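Local coordinates for protein UDP-4-amino-4,6-dideoxy-N-acetyl-beta-L-altrosamine transaminase (Helicobacter pylori, PDB 2FNU) that transfers an amino group from glutamate to a UDP-linked 4-keto sugar, the second step in making pseudaminic acid for flagellin, at residues F264-H274 with Y286-F294. Residues are numbered along the deposited sequence; the frame is centred on the assembly and turned at random.
Sequences FKDNPYFTPLH and YPILMHQKF
F264, ending helix 246-264, turns the edge of its ring to Y286, its CD2 lying 3.7 Å from the Y286 OH, which is hydrogen-bonded to D261. The chain then folds back in a type II turn closed by N267. Its ND2 donates to the carbonyls of F264 and F270, while OD1 accepts from Y269 N (an Asx turn) and from F270 N, making the wider Asx motif. Y269 O accepts a nearly straight hydrogen bond from H291 N (2.9 Å, N-H...O 168°), and the Y269 ring meets F294 obliquely, CD1 to CZ 3.8 Å. At F270, CG sits between N and the carbonyl carbon (chi1 52°), which puts the ring on the sheet face it shares with P272, I288 and M290. The ring is covered on both faces: I288 CD1 stands 3.7 Å from its centroid in a CH-pi contact, and N267 OD1 lies over the other. T271 and L289 exchange two backbone hydrogen bonds, and a water joins T271 OG1 to L289 O. P272 packs CB against the Y286 hydroxyl. The L273 methyls divide, CD1 going to P287 CB and CD2 to L289 CD1 (both 3.8 Å), while L273 N donates a hydrogen bond to P287 O. H274 finishes with CB 3.6 Å from Y286 CE1. Strand 270-272 is thus an edge strand of a three-stranded antiparallel sheet, with 286-290 central and 344-347 beyond, backed by helix 355-370 in the C-terminal part of this PLP-dependent DegT/DnrJ/EryC1 aminotransferase.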
loop_
_atom_site.group_PDB
_atom_site.type_symbol
_atom_site.label_atom_id
_atom_site.label_comp_id
_atom_site.label_asym_id
_atom_site.label_seq_id
_atom_site.Cartn_x
_atom_site.Cartn_y
_atom_site.Cartn_z
ATOM N N PHE B 264 -9.253 18.687 34.860
ATOM C CA PHE B 264 -10.501 19.107 34.242
ATOM C C PHE B 264 -11.758 18.802 35.055
ATOM O O PHE B 264 -12.854 19.195 34.650
ATOM C CB PHE B 264 -10.655 18.423 32.866
ATOM C CG PHE B 264 -9.637 18.857 31.848
ATOM C CD1 PHE B 264 -9.023 20.104 31.924
ATOM C CD2 PHE B 264 -9.316 18.020 30.778
ATOM C CE1 PHE B 264 -8.089 20.516 30.963
ATOM C CE2 PHE B 264 -8.387 18.419 29.803
ATOM C CZ PHE B 264 -7.782 19.665 29.893
ATOM N N LYS B 265 -11.625 18.077 36.171
ATOM C CA LYS B 265 -12.800 17.691 36.968
ATOM C C LYS B 265 -13.617 18.937 37.336
ATOM O O LYS B 265 -13.059 19.921 37.825
ATOM C CB LYS B 265 -12.368 16.925 38.221
ATOM C CG LYS B 265 -13.493 16.608 39.197
ATOM C CD LYS B 265 -14.110 15.260 38.936
ATOM C CE LYS B 265 -15.014 14.858 40.091
ATOM N NZ LYS B 265 -15.420 13.432 39.986
ATOM N N ASP B 266 -14.922 18.879 37.049
ATOM C CA ASP B 266 -15.893 19.961 37.344
ATOM C C ASP B 266 -15.610 21.291 36.654
ATOM O O ASP B 266 -16.124 22.341 37.070
ATOM C CB ASP B 266 -16.067 20.186 38.857
ATOM C CG ASP B 266 -16.568 18.960 39.578
ATOM O OD1 ASP B 266 -16.149 18.757 40.733
ATOM O OD2 ASP B 266 -17.364 18.193 38.995
ATOM N N ASN B 267 -14.804 21.275 35.594
ATOM C CA ASN B 267 -14.578 22.512 34.855
ATOM C C ASN B 267 -15.895 22.956 34.188
ATOM O O ASN B 267 -16.739 22.121 33.833
ATOM C CB ASN B 267 -13.442 22.349 33.837
ATOM C CG ASN B 267 -13.924 21.794 32.524
ATOM O OD1 ASN B 267 -14.399 22.538 31.672
ATOM N ND2 ASN B 267 -13.831 20.484 32.357
ATOM N N PRO B 268 -16.090 24.275 34.048
ATOM C CA PRO B 268 -17.321 24.838 33.492
ATOM C C PRO B 268 -17.441 24.871 31.950
ATOM O O PRO B 268 -18.494 25.267 31.429
ATOM C CB PRO B 268 -17.302 26.269 34.038
ATOM C CG PRO B 268 -15.867 26.607 34.120
ATOM C CD PRO B 268 -15.146 25.322 34.480
ATOM N N TYR B 269 -16.409 24.424 31.230
ATOM C CA TYR B 269 -16.314 24.692 29.781
ATOM C C TYR B 269 -16.590 23.497 28.872
ATOM O O TYR B 269 -17.116 23.671 27.765
ATOM C CB TYR B 269 -14.928 25.208 29.428
ATOM C CG TYR B 269 -14.422 26.319 30.323
ATOM C CD1 TYR B 269 -15.034 27.577 30.332
ATOM C CD2 TYR B 269 -13.338 26.106 31.156
ATOM C CE1 TYR B 269 -14.557 28.601 31.157
ATOM C CE2 TYR B 269 -12.853 27.113 31.978
ATOM C CZ TYR B 269 -13.464 28.356 31.969
ATOM O OH TYR B 269 -12.974 29.354 32.784
ATOM N N PHE B 270 -16.209 22.300 29.312
ATOM C CA PHE B 270 -16.311 21.122 28.446
ATOM C C PHE B 270 -16.361 19.856 29.270
ATOM O O PHE B 270 -16.010 19.876 30.457
ATOM C CB PHE B 270 -15.125 21.047 27.462
ATOM C CG PHE B 270 -13.776 21.147 28.126
ATOM C CD1 PHE B 270 -13.216 20.048 28.789
ATOM C CD2 PHE B 270 -13.074 22.348 28.101
ATOM C CE1 PHE B 270 -11.978 20.155 29.418
ATOM C CE2 PHE B 270 -11.834 22.475 28.744
ATOM C CZ PHE B 270 -11.282 21.371 29.392
ATOM N N THR B 271 -16.768 18.763 28.628
ATOM C CA THR B 271 -16.875 17.452 29.275
ATOM C C THR B 271 -15.861 16.484 28.644
ATOM O O THR B 271 -16.010 16.134 27.485
ATOM C CB THR B 271 -18.304 16.881 29.092
ATOM O OG1 THR B 271 -19.265 17.819 29.620
ATOM C CG2 THR B 271 -18.472 15.526 29.788
ATOM N N PRO B 272 -14.861 16.020 29.427
ATOM C CA PRO B 272 -13.993 14.980 28.891
ATOM C C PRO B 272 -14.760 13.661 28.809
ATOM O O PRO B 272 -15.599 13.349 29.676
ATOM C CB PRO B 272 -12.878 14.859 29.938
ATOM C CG PRO B 272 -13.056 16.032 30.853
ATOM C CD PRO B 272 -14.484 16.399 30.800
ATOM N N LEU B 273 -14.452 12.860 27.794
ATOM C CA LEU B 273 -15.102 11.558 27.664
ATOM C C LEU B 273 -14.421 10.488 28.514
ATOM O O LEU B 273 -15.052 9.496 28.882
ATOM C CB LEU B 273 -15.108 11.108 26.199
ATOM C CG LEU B 273 -16.010 11.898 25.242
ATOM C CD1 LEU B 273 -15.958 11.265 23.844
ATOM C CD2 LEU B 273 -17.452 11.935 25.751
ATOM N N HIS B 274 -13.141 10.678 28.836
ATOM C CA HIS B 274 -12.372 9.604 29.492
ATOM C C HIS B 274 -12.945 9.082 30.825
ATOM O O HIS B 274 -12.918 7.873 31.064
ATOM C CB HIS B 274 -10.875 9.964 29.574
ATOM C CG HIS B 274 -10.039 8.940 30.273
ATOM N ND1 HIS B 274 -9.489 7.844 29.641
ATOM C CD2 HIS B 274 -9.681 8.843 31.573
ATOM C CE1 HIS B 274 -8.815 7.122 30.525
ATOM N NE2 HIS B 274 -8.915 7.713 31.702
ATOM N N TYR B 286 -7.782 11.700 23.267
ATOM C CA TYR B 286 -8.388 12.217 24.498
ATOM C C TYR B 286 -9.375 13.308 24.065
ATOM O O TYR B 286 -8.977 14.466 23.890
ATOM C CB TYR B 286 -7.330 12.818 25.443
ATOM C CG TYR B 286 -7.933 13.247 26.753
ATOM C CD1 TYR B 286 -8.018 12.352 27.824
ATOM C CD2 TYR B 286 -8.471 14.529 26.904
ATOM C CE1 TYR B 286 -8.593 12.738 29.051
ATOM C CE2 TYR B 286 -9.058 14.907 28.106
ATOM C CZ TYR B 286 -9.109 14.013 29.166
ATOM O OH TYR B 286 -9.683 14.384 30.365
ATOM N N PRO B 287 -10.638 12.932 23.798
ATOM C CA PRO B 287 -11.646 13.906 23.360
ATOM C C PRO B 287 -12.262 14.693 24.501
ATOM O O PRO B 287 -12.561 14.135 25.568
ATOM C CB PRO B 287 -12.750 13.031 22.720
ATOM C CG PRO B 287 -12.152 11.640 22.617
ATOM C CD PRO B 287 -11.159 11.554 23.757
ATOM N N ILE B 288 -12.466 15.985 24.251
ATOM C CA ILE B 288 -13.320 16.779 25.129
ATOM C C ILE B 288 -14.472 17.333 24.292
ATOM O O ILE B 288 -14.298 17.584 23.084
ATOM C CB ILE B 288 -12.549 17.943 25.823
ATOM C CG1 ILE B 288 -12.025 18.949 24.780
ATOM C CG2 ILE B 288 -11.436 17.397 26.722
ATOM C CD1 ILE B 288 -11.360 20.208 25.399
ATOM N N LEU B 289 -15.633 17.521 24.922
ATOM C CA LEU B 289 -16.809 18.071 24.234
ATOM C C LEU B 289 -17.181 19.431 24.822
ATOM O O LEU B 289 -17.586 19.515 25.987
ATOM C CB LEU B 289 -18.018 17.122 24.332
ATOM C CG LEU B 289 -17.842 15.719 23.759
ATOM C CD1 LEU B 289 -19.081 14.894 24.074
ATOM C CD2 LEU B 289 -17.599 15.817 22.268
ATOM N N MET B 290 -17.037 20.491 24.024
ATOM C CA MET B 290 -17.327 21.860 24.484
ATOM C C MET B 290 -18.791 22.074 24.777
ATOM O O MET B 290 -19.652 21.508 24.110
ATOM C CB MET B 290 -16.990 22.881 23.388
ATOM C CG MET B 290 -15.593 22.853 22.853
ATOM S SD MET B 290 -15.285 24.309 21.817
ATOM C CE MET B 290 -16.617 24.342 20.625
ATOM N N HIS B 291 -19.072 22.955 25.736
ATOM C CA HIS B 291 -20.433 23.458 25.919
ATOM C C HIS B 291 -20.898 24.122 24.626
ATOM O O HIS B 291 -20.104 24.743 23.911
ATOM C CB HIS B 291 -20.438 24.469 27.067
ATOM C CG HIS B 291 -21.803 24.960 27.449
ATOM N ND1 HIS B 291 -22.404 24.634 28.646
ATOM C CD2 HIS B 291 -22.681 25.760 26.795
ATOM C CE1 HIS B 291 -23.592 25.211 28.713
ATOM N NE2 HIS B 291 -23.785 25.897 27.601
ATOM N N GLN B 292 -22.186 23.984 24.322
ATOM C CA GLN B 292 -22.781 24.559 23.113
ATOM C C GLN B 292 -22.536 26.061 22.937
ATOM O O GLN B 292 -22.542 26.556 21.807
ATOM C CB GLN B 292 -24.281 24.263 23.073
ATOM N N LYS B 293 -22.320 26.780 24.040
ATOM C CA LYS B 293 -22.084 28.229 23.963
ATOM C C LYS B 293 -20.822 28.580 23.156
ATOM O O LYS B 293 -20.708 29.687 22.643
ATOM C CB LYS B 293 -22.067 28.885 25.362
ATOM C CG LYS B 293 -20.778 28.684 26.171
ATOM C CD LYS B 293 -20.829 29.356 27.556
ATOM C CE LYS B 293 -21.623 28.520 28.562
ATOM N NZ LYS B 293 -21.622 29.073 29.948
ATOM N N PHE B 294 -19.890 27.625 23.041
ATOM C CA PHE B 294 -18.627 27.841 22.323
ATOM C C PHE B 294 -18.639 27.395 20.851
ATOM O O PHE B 294 -17.658 27.609 20.126
ATOM C CB PHE B 294 -17.481 27.129 23.060
ATOM C CG PHE B 294 -17.284 27.594 24.473
ATOM C CD1 PHE B 294 -16.780 28.870 24.741
ATOM C CD2 PHE B 294 -17.598 26.760 25.544
ATOM C CE1 PHE B 294 -16.582 29.301 26.059
ATOM C CE2 PHE B 294 -17.410 27.193 26.869
ATOM C CZ PHE B 294 -16.907 28.468 27.122
HETATM O O HOH W 1 -18.812 27.889 30.577
HETATM O O HOH W 2 -19.963 19.591 27.477
HETATM O O HOH W 3 -11.327 12.241 27.161
#